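Ligand-gated channel protein (PDB 6H7V) is an outer-membrane receptor that takes up ferric preacinetobactin, probably as a TonB-dependent transporter with a beta-barrel enclosing a plug domain. Local coordinates at residues Y379-I384 with T409-F414. Numbering follows the deposited sequence.
Sequences YSYRII and TPPFLF. Unlike the reference sequence in segment 379-384: S380 (reference Gly).
Two neighbouring antiparallel strands of the TonB-dependent receptor barrel, 361-381 and 412-431, meet here at the ends joined by a long loop, where Y379 and F412 form a non-hydrogen-bonded pair with their CA atoms 4.2 Å apart. Both side chains lie on the same face of the sheet, and the edge of the F412 ring is directed at the face of the Y379 ring in an edge-to-face stack, with centroids 5.8 Å apart and planes at 65°. The CG of Y379 stands anti to its carbonyl carbon (chi1 -55°), which brings Y379 CD2 to within 3.5 Å of F412 CA. Beyond this pair the backbones are held by a hydrogen bond from S380 N to P411 O (3.0 Å, 154° at the hydrogen); the same oxygen also receives a CA-H...O contact from Y379. Neither proline has an N-H to give, so across this contact P411 contributes its carbonyl oxygen and both prolines contribute ring carbons. P411 sets its CD almost squarely over the centre of the Y381 ring, a CH-pi contact of 3.6 Å from CD to the ring centroid. The opposite face of that ring is covered near its rim by I384 CA, and T409 OG1 lies at its edge, in a weak hydrogen bond with Y381 OH (3.4 Å). P410 CB packs against Y379 CB, while L413 CD2 reaches S380 CB. A classic beta bulge follows in strand 412-431, where L413 and F414 are both bonded through their backbones to D378. On its other side strand 361-381 pairs with strand 331-358, through backbone hydrogen bonds of Y379 with A340 and of Y381 with Q338; the side-chain OE1 of Q338 also accepts a hydrogen bond from T409 N, tying the loop end to that third strand.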
# COMPACT_ATOMS: atom_id res chain seq x y z
N TYR A 379 -12.46 -13.95 -16.59
CA TYR A 379 -13.41 -15.03 -16.63
C TYR A 379 -14.32 -14.89 -15.44
O TYR A 379 -13.87 -14.68 -14.32
CB TYR A 379 -12.69 -16.37 -16.51
CG TYR A 379 -11.60 -16.59 -17.52
CD1 TYR A 379 -10.37 -15.94 -17.39
CD2 TYR A 379 -11.77 -17.49 -18.57
CE1 TYR A 379 -9.35 -16.16 -18.30
CE2 TYR A 379 -10.76 -17.70 -19.49
CZ TYR A 379 -9.54 -17.06 -19.33
OH TYR A 379 -8.57 -17.19 -20.31
N SER A 380 -15.62 -15.06 -15.64
CA SER A 380 -16.53 -14.70 -14.59
C SER A 380 -17.92 -15.27 -14.76
O SER A 380 -18.43 -15.36 -15.87
CB SER A 380 -16.62 -13.20 -14.48
OG SER A 380 -17.57 -12.87 -13.50
N TYR A 381 -18.50 -15.68 -13.63
CA TYR A 381 -19.92 -15.80 -13.50
C TYR A 381 -20.38 -14.71 -12.55
O TYR A 381 -20.01 -14.70 -11.36
CB TYR A 381 -20.30 -17.12 -12.84
CG TYR A 381 -20.24 -18.36 -13.69
CD1 TYR A 381 -21.06 -18.51 -14.81
CD2 TYR A 381 -19.50 -19.47 -13.27
CE1 TYR A 381 -21.09 -19.70 -15.52
CE2 TYR A 381 -19.50 -20.65 -13.99
CZ TYR A 381 -20.29 -20.77 -15.11
OH TYR A 381 -20.30 -21.98 -15.74
N ARG A 382 -21.31 -13.89 -13.05
CA ARG A 382 -22.14 -13.03 -12.20
C ARG A 382 -23.17 -13.91 -11.45
O ARG A 382 -23.39 -13.75 -10.25
CB ARG A 382 -22.85 -12.01 -13.09
CG ARG A 382 -23.16 -10.64 -12.48
CD ARG A 382 -24.08 -9.82 -13.39
NE ARG A 382 -24.88 -10.66 -14.31
CZ ARG A 382 -26.20 -10.87 -14.20
NH1 ARG A 382 -26.91 -10.27 -13.27
NH2 ARG A 382 -26.81 -11.68 -15.06
N ILE A 383 -23.81 -14.80 -12.21
CA ILE A 383 -24.74 -15.80 -11.70
C ILE A 383 -24.20 -17.19 -12.04
O ILE A 383 -24.09 -17.56 -13.21
CB ILE A 383 -26.11 -15.69 -12.39
CG1 ILE A 383 -26.80 -14.37 -12.08
CG2 ILE A 383 -27.00 -16.84 -11.98
CD1 ILE A 383 -28.22 -14.32 -12.61
N ILE A 384 -23.93 -18.01 -11.03
CA ILE A 384 -23.42 -19.35 -11.28
C ILE A 384 -24.57 -20.30 -11.49
O ILE A 384 -25.46 -20.36 -10.66
CB ILE A 384 -22.60 -19.85 -10.09
CG1 ILE A 384 -21.53 -18.84 -9.69
CG2 ILE A 384 -21.99 -21.22 -10.41
CD1 ILE A 384 -20.79 -19.20 -8.43
N THR A 409 -15.48 -23.04 -12.74
CA THR A 409 -15.48 -23.12 -14.22
C THR A 409 -15.86 -21.81 -14.91
O THR A 409 -16.60 -21.83 -15.90
CB THR A 409 -16.52 -24.15 -14.72
OG1 THR A 409 -17.84 -23.76 -14.27
CG2 THR A 409 -16.19 -25.56 -14.24
N PRO A 410 -15.40 -20.67 -14.40
CA PRO A 410 -15.88 -19.41 -14.95
C PRO A 410 -15.50 -19.25 -16.42
O PRO A 410 -14.35 -19.52 -16.78
CB PRO A 410 -15.22 -18.36 -14.09
CG PRO A 410 -13.96 -19.02 -13.62
CD PRO A 410 -14.34 -20.46 -13.40
N PRO A 411 -16.48 -18.95 -17.28
CA PRO A 411 -16.23 -18.79 -18.72
C PRO A 411 -15.62 -17.45 -19.03
O PRO A 411 -15.78 -16.49 -18.29
CB PRO A 411 -17.62 -18.90 -19.33
CG PRO A 411 -18.53 -18.35 -18.27
CD PRO A 411 -17.87 -18.57 -16.93
N PHE A 412 -14.92 -17.40 -20.15
CA PHE A 412 -14.29 -16.20 -20.61
C PHE A 412 -15.33 -15.11 -20.82
O PHE A 412 -16.37 -15.36 -21.43
CB PHE A 412 -13.56 -16.49 -21.92
CG PHE A 412 -12.99 -15.28 -22.57
CD1 PHE A 412 -12.00 -14.53 -21.93
CD2 PHE A 412 -13.44 -14.87 -23.82
CE1 PHE A 412 -11.41 -13.46 -22.57
CE2 PHE A 412 -12.89 -13.75 -24.44
CZ PHE A 412 -11.90 -13.03 -23.80
N LEU A 413 -15.02 -13.89 -20.39
CA LEU A 413 -15.91 -12.76 -20.57
C LEU A 413 -15.33 -11.70 -21.50
O LEU A 413 -15.90 -11.44 -22.56
CB LEU A 413 -16.21 -12.12 -19.22
CG LEU A 413 -17.64 -11.67 -18.95
CD1 LEU A 413 -18.64 -12.81 -19.13
CD2 LEU A 413 -17.68 -11.13 -17.53
N PHE A 414 -14.20 -11.12 -21.15
CA PHE A 414 -13.57 -10.14 -22.01
C PHE A 414 -12.07 -10.07 -21.83
O PHE A 414 -11.54 -10.42 -20.78
CB PHE A 414 -14.19 -8.74 -21.79
CG PHE A 414 -13.94 -8.15 -20.42
CD1 PHE A 414 -14.79 -8.41 -19.37
CD2 PHE A 414 -12.88 -7.30 -20.19
CE1 PHE A 414 -14.51 -7.95 -18.09
CE2 PHE A 414 -12.63 -6.78 -18.93
CZ PHE A 414 -13.47 -7.08 -17.87